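Capsid polyprotein VP90 (Turkey astrovirus 2, PDB 3TS3) forms the capsid of the virus, this chain being the P2 globular domain that makes the dimeric spike projecting from the particle. Local coordinates at residues 35-40 against 85-90; 146-151 against 183-188. One frame throughout, in Å; residues are numbered along the deposited sequence. Where two conformers were deposited one is given.

Contact 1 of 2, residues 35-40 against 85-90; sequences CLAAIP and TGVLFG
The Phe89 ring meets Ala37 edge-on: the methyl CB of Ala37 lies in the plane of the ring, 3.6 Å from Phe89 CE1. Carbonyl Cys35 O also lies near that plane at the rim, so the ring reaches along residues 35 to 37 with its edge toward them. Its direction is set by CG standing anti to the carbonyl carbon (chi1 -79°). Val87 CG2 joins the same face of the sheet, 3.9 Å from Ala37 CB, and Val98 of the neighbouring strand touches both Val87 and Phe89.

Residues 35-37 and 87-90 are adjacent antiparallel strands of the large sheet of the spike domain. Cys35 with Phe89 and Ala37 with Val87 are hydrogen-bonded pairs, each closed by two N-H to O=C bonds; the straightest runs from Ala37 N to Val87 O at 3.0 Å (172° at the hydrogen). Between them Leu36 and Leu88 form the non-hydrogen-bonded pair and turn their side chains to the other face, where Leu36 CD1 comes to 4.1 Å from Leu88 CD2 and Met102 touches both.

Beyond Ala37 the pairing passes to a side chain. Thr85 OG1 donates to Ile39 O at 2.7 Å, approaching from above the carbonyl plane, and chi1 of 74° brings the hydroxyl there by setting it between the backbone N and carbonyl carbon. Water 1 accepts from Thr85 N at 3.0 Å and probably donates to the same Ile39 O. Tyr186 of the second subunit packs on Ala37, and its hydroxyl bonds to Ala38 N.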
loop_
_atom_site.group_PDB
_atom_site.type_symbol
_atom_site.label_atom_id
_atom_site.label_comp_id
_atom_site.label_asym_id
_atom_site.label_seq_id
_atom_site.Cartn_x
_atom_site.Cartn_y
_atom_site.Cartn_z
ATOM N N CYS C 35 8.418 -2.768 -3.090
ATOM C CA CYS C 35 7.007 -2.521 -3.261
ATOM C C CYS C 35 6.736 -1.025 -3.345
ATOM O O CYS C 35 7.181 -0.273 -2.495
ATOM C CB CYS C 35 6.262 -3.111 -2.063
ATOM S SG CYS C 35 4.540 -2.597 -1.892
ATOM N N LEU C 36 5.979 -0.618 -4.357
ATOM C CA LEU C 36 5.572 0.770 -4.489
ATOM C C LEU C 36 4.223 0.969 -3.817
ATOM O O LEU C 36 3.237 0.360 -4.199
ATOM C CB LEU C 36 5.453 1.172 -5.963
ATOM C CG LEU C 36 4.843 2.551 -6.240
ATOM C CD1 LEU C 36 5.775 3.672 -5.785
ATOM C CD2 LEU C 36 4.498 2.699 -7.717
ATOM N N ALA C 37 4.198 1.839 -2.814
ATOM C CA ALA C 37 2.970 2.216 -2.126
ATOM C C ALA C 37 2.779 3.710 -2.352
ATOM O O ALA C 37 3.718 4.472 -2.255
ATOM C CB ALA C 37 3.055 1.895 -0.636
ATOM N N ALA C 38 1.576 4.112 -2.722
ATOM C CA ALA C 38 1.328 5.513 -3.010
ATOM C C ALA C 38 -0.155 5.860 -2.972
ATOM O O ALA C 38 -1.004 4.990 -3.112
ATOM C CB ALA C 38 1.921 5.879 -4.356
ATOM N N ILE C 39 -0.428 7.158 -2.896
ATOM C CA ILE C 39 -1.709 7.701 -3.336
ATOM C C ILE C 39 -1.258 8.372 -4.650
ATOM O O ILE C 39 -0.624 9.411 -4.624
ATOM C CB ILE C 39 -2.274 8.797 -2.427
ATOM C CG1 ILE C 39 -2.474 8.282 -1.002
ATOM C CG2 ILE C 39 -3.565 9.335 -3.012
ATOM C CD1 ILE C 39 -3.148 7.010 -0.954
ATOM N N PRO C 40 -1.588 7.776 -5.781
ATOM C CA PRO C 40 -1.214 8.379 -7.060
ATOM C C PRO C 40 -2.040 9.623 -7.334
ATOM O O PRO C 40 -3.111 9.783 -6.787
ATOM C CB PRO C 40 -1.556 7.293 -8.089
ATOM C CG PRO C 40 -1.776 6.039 -7.289
ATOM C CD PRO C 40 -2.311 6.512 -5.973
ATOM N N THR C 85 3.570 11.337 -3.107
ATOM C CA THR C 85 3.345 10.467 -1.955
ATOM C C THR C 85 4.015 9.092 -1.993
ATOM O O THR C 85 4.004 8.373 -1.012
ATOM C CB THR C 85 1.843 10.275 -1.707
ATOM O OG1 THR C 85 1.290 9.409 -2.702
ATOM C CG2 THR C 85 1.137 11.614 -1.766
ATOM N N GLY C 86 4.600 8.751 -3.127
ATOM C CA GLY C 86 5.165 7.428 -3.293
ATOM C C GLY C 86 6.312 7.058 -2.373
ATOM O O GLY C 86 7.168 7.865 -2.063
ATOM N N VAL C 87 6.308 5.805 -1.938
ATOM C CA VAL C 87 7.385 5.272 -1.116
ATOM C C VAL C 87 7.671 3.847 -1.559
ATOM O O VAL C 87 6.823 3.214 -2.167
ATOM C CB VAL C 87 7.029 5.261 0.388
ATOM C CG1 VAL C 87 6.783 6.671 0.901
ATOM C CG2 VAL C 87 5.832 4.358 0.656
ATOM N N LEU C 88 8.865 3.352 -1.260
ATOM C CA LEU C 88 9.160 1.951 -1.513
ATOM C C LEU C 88 9.337 1.212 -0.202
ATOM O O LEU C 88 10.108 1.641 0.641
ATOM C CB LEU C 88 10.440 1.771 -2.333
ATOM C CG LEU C 88 10.540 2.307 -3.759
ATOM C CD1 LEU C 88 11.809 1.765 -4.424
ATOM C CD2 LEU C 88 9.303 1.934 -4.577
ATOM N N PHE C 89 8.611 0.109 -0.058
ATOM C CA PHE C 89 8.801 -0.813 1.051
ATOM C C PHE C 89 9.790 -1.859 0.575
ATOM O O PHE C 89 9.758 -2.265 -0.570
ATOM C CB PHE C 89 7.513 -1.555 1.420
ATOM C CG PHE C 89 6.542 -0.761 2.254
ATOM C CD1 PHE C 89 5.647 0.094 1.658
ATOM C CD2 PHE C 89 6.499 -0.910 3.625
ATOM C CE1 PHE C 89 4.746 0.800 2.404
ATOM C CE2 PHE C 89 5.605 -0.198 4.385
ATOM C CZ PHE C 89 4.718 0.650 3.775
ATOM N N GLY C 90 10.657 -2.288 1.474
ATOM C CA GLY C 90 11.608 -3.345 1.195
ATOM C C GLY C 90 11.015 -4.738 1.258
ATOM O O GLY C 90 9.974 -4.950 1.850
HETATM O O HOH W 1 1.718 10.824 -5.444
#

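Contact 2 of 2, residues 146-151 against 183-188; sequences MGDTNG and KMLYFW
Gly147 and Trp188 form an antiparallel hydrogen-bonded pair in the large sheet of the spike domain, where strand 142-148 runs beside strand 187-189. Trp188 N gives a nearly straight bond to Gly147 O (2.8 Å, 171°), and Gly147 N returns one to Trp188 O at 2.9 Å.

Directly after Gly147, an Asx turn combines with a type I beta turn from Asp148 to Gly151. Asp148 OD1 accepts from Asn150 N at 2.8 Å, with the N-H above the carboxylate plane, and also from Arg152 N; Gly151 N closes the turn on Asp148 O. Asp148 CB sits over one face of the Phe187 ring in a CH-pi contact, 4.0 Å from the centroid and offset toward the rim. In the conformer given, the Met146 chain bends at chi2 and chi3 and puts CE 3.9 Å from Phe187 CB. Ahead of Tyr186, Leu185 brings its CD1 branch up to the turn, 3.5 Å from Asp148 OD2 and 3.6 Å from Asn150 ND2, whose side chain crosses it at about a right angle. Thr149 turns its methyl CG2 to the CB of Tyr186, while its OG1 shares water 2 with Tyr186 N, the water accepting from that amide at 3.0 Å.

Tyr186 itself faces the other subunit, its ring stacking on that of Tyr186 of the second subunit. With two backbone N-H groups on it, OD1 of the Asp148 carboxylate is held by the turn, while the CH2 of the same side chain meets the aromatic ring; these donors would tend to stabilise its negative charge.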
loop_
_atom_site.group_PDB
_atom_site.type_symbol
_atom_site.label_atom_id
_atom_site.label_comp_id
_atom_site.label_asym_id
_atom_site.label_seq_id
_atom_site.Cartn_x
_atom_site.Cartn_y
_atom_site.Cartn_z
ATOM N N MET C 146 6.910 -4.069 -13.233
ATOM C CA MET C 146 6.162 -4.160 -12.021
ATOM C C MET C 146 4.983 -5.043 -12.265
ATOM O O MET C 146 4.518 -5.236 -13.363
ATOM C CB MET C 146 5.674 -2.784 -11.539
ATOM C CG MET C 146 6.750 -1.696 -11.420
ATOM S SD MET C 146 7.874 -1.953 -10.030
ATOM C CE MET C 146 6.803 -1.689 -8.616
ATOM N N GLY C 147 4.334 -5.431 -11.206
ATOM C CA GLY C 147 3.047 -6.085 -11.248
ATOM C C GLY C 147 2.245 -5.775 -10.013
ATOM O O GLY C 147 2.807 -5.571 -8.940
ATOM N N ASP C 148 0.929 -5.751 -10.169
ATOM C CA ASP C 148 0.044 -5.579 -9.032
ATOM C C ASP C 148 -0.148 -6.922 -8.334
ATOM O O ASP C 148 0.408 -7.917 -8.746
ATOM C CB ASP C 148 -1.269 -4.874 -9.396
ATOM C CG ASP C 148 -2.215 -5.744 -10.189
ATOM O OD1 ASP C 148 -1.995 -6.955 -10.246
ATOM O OD2 ASP C 148 -3.173 -5.185 -10.739
ATOM N N THR C 149 -0.925 -6.927 -7.265
ATOM C CA THR C 149 -1.084 -8.117 -6.448
ATOM C C THR C 149 -1.874 -9.224 -7.130
ATOM O O THR C 149 -1.941 -10.324 -6.627
ATOM C CB THR C 149 -1.638 -7.785 -5.059
ATOM O OG1 THR C 149 -2.708 -6.849 -5.184
ATOM C CG2 THR C 149 -0.527 -7.167 -4.207
ATOM N N ASN C 150 -2.468 -8.911 -8.277
ATOM C CA ASN C 150 -3.165 -9.909 -9.084
ATOM C C ASN C 150 -2.293 -10.450 -10.202
ATOM O O ASN C 150 -2.743 -11.260 -10.995
ATOM C CB ASN C 150 -4.438 -9.331 -9.700
ATOM C CG ASN C 150 -5.482 -8.996 -8.674
ATOM O OD1 ASN C 150 -5.627 -9.680 -7.676
ATOM N ND2 ASN C 150 -6.221 -7.930 -8.927
ATOM N N GLY C 151 -1.043 -10.004 -10.263
ATOM C CA GLY C 151 -0.171 -10.405 -11.352
ATOM C C GLY C 151 -0.429 -9.704 -12.679
ATOM O O GLY C 151 -0.121 -10.232 -13.731
ATOM N N LYS C 183 -9.746 1.541 -7.086
ATOM C CA LYS C 183 -9.227 1.233 -5.767
ATOM C C LYS C 183 -7.825 0.670 -6.014
ATOM O O LYS C 183 -7.670 -0.428 -6.514
ATOM C CB LYS C 183 -10.133 0.232 -5.041
ATOM C CG LYS C 183 -11.660 0.467 -5.161
ATOM C CD LYS C 183 -12.138 1.847 -4.722
ATOM C CE LYS C 183 -13.676 1.936 -4.765
ATOM N NZ LYS C 183 -14.189 3.333 -4.840
ATOM N N MET C 184 -6.806 1.451 -5.685
ATOM C CA MET C 184 -5.427 1.076 -5.970
ATOM C C MET C 184 -4.924 -0.151 -5.234
ATOM O O MET C 184 -5.296 -0.404 -4.106
ATOM C CB MET C 184 -4.473 2.225 -5.655
ATOM C CG MET C 184 -4.583 3.391 -6.574
ATOM S SD MET C 184 -4.049 3.005 -8.254
ATOM C CE MET C 184 -2.420 2.383 -7.981
ATOM N N LEU C 185 -4.027 -0.862 -5.898
ATOM C CA LEU C 185 -3.379 -2.047 -5.363
ATOM C C LEU C 185 -1.898 -1.750 -5.202
ATOM O O LEU C 185 -1.386 -0.818 -5.782
ATOM C CB LEU C 185 -3.526 -3.218 -6.332
ATOM C CG LEU C 185 -4.944 -3.646 -6.702
ATOM C CD1 LEU C 185 -4.896 -4.784 -7.708
ATOM C CD2 LEU C 185 -5.719 -4.047 -5.480
ATOM N N TYR C 186 -1.229 -2.551 -4.385
ATOM C CA TYR C 186 0.210 -2.456 -4.234
ATOM C C TYR C 186 0.842 -2.941 -5.530
ATOM O O TYR C 186 0.305 -3.812 -6.189
ATOM C CB TYR C 186 0.712 -3.368 -3.112
ATOM C CG TYR C 186 0.494 -2.894 -1.690
ATOM C CD1 TYR C 186 1.266 -1.890 -1.138
ATOM C CD2 TYR C 186 -0.455 -3.492 -0.893
ATOM C CE1 TYR C 186 1.071 -1.490 0.172
ATOM C CE2 TYR C 186 -0.658 -3.099 0.398
ATOM C CZ TYR C 186 0.110 -2.109 0.932
ATOM O OH TYR C 186 -0.111 -1.743 2.234
ATOM N N PHE C 187 1.997 -2.395 -5.862
ATOM C CA PHE C 187 2.761 -2.835 -7.013
ATOM C C PHE C 187 4.110 -3.307 -6.514
ATOM O O PHE C 187 4.695 -2.683 -5.652
ATOM C CB PHE C 187 2.921 -1.716 -8.047
ATOM C CG PHE C 187 1.705 -1.513 -8.900
ATOM C CD1 PHE C 187 0.632 -0.794 -8.437
ATOM C CD2 PHE C 187 1.636 -2.065 -10.159
ATOM C CE1 PHE C 187 -0.477 -0.620 -9.219
ATOM C CE2 PHE C 187 0.526 -1.896 -10.934
ATOM C CZ PHE C 187 -0.525 -1.171 -10.474
ATOM N N TRP C 188 4.579 -4.421 -7.059
ATOM C CA TRP C 188 5.855 -5.005 -6.677
ATOM C C TRP C 188 6.722 -5.231 -7.919
ATOM O O TRP C 188 6.205 -5.471 -8.997
ATOM C CB TRP C 188 5.623 -6.341 -5.969
ATOM C CG TRP C 188 4.990 -6.252 -4.605
ATOM C CD1 TRP C 188 3.662 -6.129 -4.322
ATOM C CD2 TRP C 188 5.663 -6.327 -3.348
ATOM N NE1 TRP C 188 3.470 -6.107 -2.965
ATOM C CE2 TRP C 188 4.684 -6.236 -2.346
ATOM C CE3 TRP C 188 6.998 -6.467 -2.973
ATOM C CZ2 TRP C 188 4.996 -6.264 -1.003
ATOM C CZ3 TRP C 188 7.303 -6.504 -1.643
ATOM C CH2 TRP C 188 6.309 -6.398 -0.672
HETATM O O HOH W 2 -2.743 -4.835 -3.213
#

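Overall arrangement
Contacts 1 and 2 follow one another along the chain yet lie side by side in the same antiparallel sheet, their centres about 11 Å apart. Strands 34-37 and 187-189 are neighbours, which gives the order 87-90, 34-37, 187-189, 142-148 across this part of the sheet. The seam between the contacts is tight: Leu36 N probably hydrogen-bonds to Phe187 O at 2.8 Å, Cys35 SG packs 3.4 Å from Tyr186 CD1, and Cys35 CB lies 3.5 Å from Trp188 CE2. Both contacts also reach the second subunit. Trp188 packs on its Ile39, and Thr85 on its Gly97, placing this run of strands at the dimer interface of the spike.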